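Carbohydrate oxidase (Microdochium nivale, PDB 3RJA) oxidises the C1 hydroxyl of mono-, oligo- and polysaccharides with its FAD cofactor, reducing molecular oxygen to hydrogen peroxide and forming the corresponding lactones. Local coordinates at residues G215-W220 with P282-N288. Residues are numbered along the deposited sequence; the frame is centred on the assembly and turned at random.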
# COMPACT_ATOMS: atom_id res chain seq x y z
N GLY A 215 14.56 3.49 -17.58
CA GLY A 215 13.32 3.23 -18.28
C GLY A 215 13.60 2.57 -19.62
O GLY A 215 14.64 2.84 -20.24
N VAL A 216 12.69 1.69 -20.04
CA VAL A 216 12.77 1.00 -21.33
C VAL A 216 11.39 0.99 -21.99
O VAL A 216 10.45 0.41 -21.44
CB VAL A 216 13.25 -0.48 -21.19
CG1 VAL A 216 13.32 -1.15 -22.56
CG2 VAL A 216 14.62 -0.55 -20.47
N THR A 217 11.27 1.63 -23.14
CA THR A 217 10.06 1.52 -23.95
C THR A 217 10.09 0.15 -24.64
O THR A 217 10.97 -0.11 -25.46
CB THR A 217 10.03 2.64 -25.01
OG1 THR A 217 10.37 3.88 -24.38
CG2 THR A 217 8.67 2.76 -25.66
N LEU A 218 9.16 -0.73 -24.30
CA LEU A 218 9.28 -2.13 -24.67
C LEU A 218 8.96 -2.38 -26.13
O LEU A 218 9.54 -3.27 -26.75
CB LEU A 218 8.42 -3.03 -23.78
CG LEU A 218 8.91 -3.05 -22.33
CD1 LEU A 218 7.84 -3.58 -21.37
CD2 LEU A 218 10.21 -3.88 -22.25
N ASN A 219 8.03 -1.59 -26.66
CA ASN A 219 7.44 -1.80 -27.98
C ASN A 219 6.90 -3.21 -28.28
O ASN A 219 7.18 -3.76 -29.34
CB ASN A 219 8.38 -1.31 -29.08
CG ASN A 219 8.65 0.17 -28.97
OD1 ASN A 219 7.72 0.97 -28.89
ND2 ASN A 219 9.91 0.56 -28.94
N TRP A 220 6.12 -3.78 -27.34
CA TRP A 220 5.42 -5.04 -27.58
C TRP A 220 4.12 -4.74 -28.37
O TRP A 220 3.12 -4.31 -27.79
CB TRP A 220 5.10 -5.76 -26.26
CG TRP A 220 6.30 -6.10 -25.43
CD1 TRP A 220 7.60 -6.19 -25.85
CD2 TRP A 220 6.33 -6.38 -24.02
NE1 TRP A 220 8.43 -6.51 -24.80
CE2 TRP A 220 7.67 -6.65 -23.67
CE3 TRP A 220 5.33 -6.45 -23.03
CZ2 TRP A 220 8.06 -6.98 -22.36
CZ3 TRP A 220 5.71 -6.78 -21.73
CH2 TRP A 220 7.07 -7.03 -21.40
N PRO A 282 12.41 -9.00 -26.46
CA PRO A 282 12.09 -8.98 -27.89
C PRO A 282 12.70 -7.73 -28.48
O PRO A 282 12.76 -6.69 -27.80
CB PRO A 282 10.55 -8.85 -27.92
CG PRO A 282 10.10 -9.39 -26.58
CD PRO A 282 11.21 -9.10 -25.61
N ALA A 283 13.15 -7.83 -29.73
CA ALA A 283 13.85 -6.75 -30.39
C ALA A 283 12.91 -5.58 -30.64
O ALA A 283 11.70 -5.77 -30.80
CB ALA A 283 14.47 -7.25 -31.71
N GLY A 284 13.47 -4.38 -30.68
CA GLY A 284 12.67 -3.19 -30.89
C GLY A 284 12.51 -2.33 -29.64
O GLY A 284 12.03 -1.20 -29.73
N TYR A 285 12.93 -2.83 -28.48
CA TYR A 285 12.87 -2.00 -27.26
C TYR A 285 13.77 -0.80 -27.45
O TYR A 285 14.70 -0.84 -28.26
CB TYR A 285 13.28 -2.78 -26.02
CG TYR A 285 14.71 -3.26 -26.03
CD1 TYR A 285 15.75 -2.43 -25.58
CD2 TYR A 285 15.02 -4.53 -26.49
CE1 TYR A 285 17.11 -2.89 -25.58
CE2 TYR A 285 16.37 -5.01 -26.50
CZ TYR A 285 17.38 -4.19 -26.05
OH TYR A 285 18.66 -4.67 -26.09
N VAL A 286 13.49 0.29 -26.74
CA VAL A 286 14.40 1.42 -26.73
C VAL A 286 14.69 1.81 -25.28
O VAL A 286 13.76 2.16 -24.53
CB VAL A 286 13.81 2.68 -27.47
CG1 VAL A 286 14.78 3.89 -27.35
CG2 VAL A 286 13.50 2.40 -28.93
N VAL A 287 15.96 1.74 -24.89
CA VAL A 287 16.40 2.23 -23.60
C VAL A 287 16.31 3.77 -23.55
O VAL A 287 16.94 4.47 -24.35
CB VAL A 287 17.85 1.81 -23.30
CG1 VAL A 287 18.28 2.33 -21.93
CG2 VAL A 287 17.98 0.29 -23.38
N ASN A 288 15.50 4.28 -22.62
CA ASN A 288 15.38 5.72 -22.39
C ASN A 288 16.68 6.28 -21.78
O ASN A 288 17.42 5.54 -21.11
CB ASN A 288 14.21 6.03 -21.44
CG ASN A 288 12.92 5.29 -21.80
OD1 ASN A 288 12.62 5.02 -22.98
ND2 ASN A 288 12.14 4.97 -20.77
O HOH W 1 17.16 4.14 -18.91
O HOH W 2 11.01 -5.57 -25.89
O HOH W 3 9.13 -5.81 -29.29
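Strand 286-293, at one edge of the eight-stranded antiparallel sheet whose central strands help line the pocket of the substrate analogue, pairs here with the end of strand 211-217. Thr217 and Val286 form a hydrogen-bonded antiparallel pair. Thr217 N binds Val286 O at 2.9 Å, and Val286 N returns a straighter bond to Thr217 O (N-H...O angle 163°). Val216 and Val287 make the adjoining non-hydrogen-bonded pair, and Asn288 N binds Gly215 O.

Side chains add two more bonds, one beside the ladder and one past its end. Thr217 OG1 lies beside its own backbone N (chi1 -46°) and donates to a lone pair of Asn288 OD1 at 2.9 Å, in the carbonyl plane. Past the strand end, Asn219 ND2 donates to Gly284 O at 2.9 Å, nearly in its own amide plane.

On the face of Val216 and Val287, Val216 CG1 meets Tyr285 CB at 3.8 Å. Leu278 of helix 267-278 touches both Val216 and Tyr285.

Beyond the ladder the two segments separate, and water takes over. Water 2 accepts from Trp220 NE1 at 3.0 Å and donates to Leu218 O and Pro282 O. Water 3 donates to both Asn219 O and Ala283 O. Pro282 CG approaches Trp220 NE1 obliquely at 3.8 Å, while Leu218 CD1 sits over one face of the indole, toward its rim.

Each of these waters thus satisfies a carbonyl from either segment where the backbones no longer bond directly.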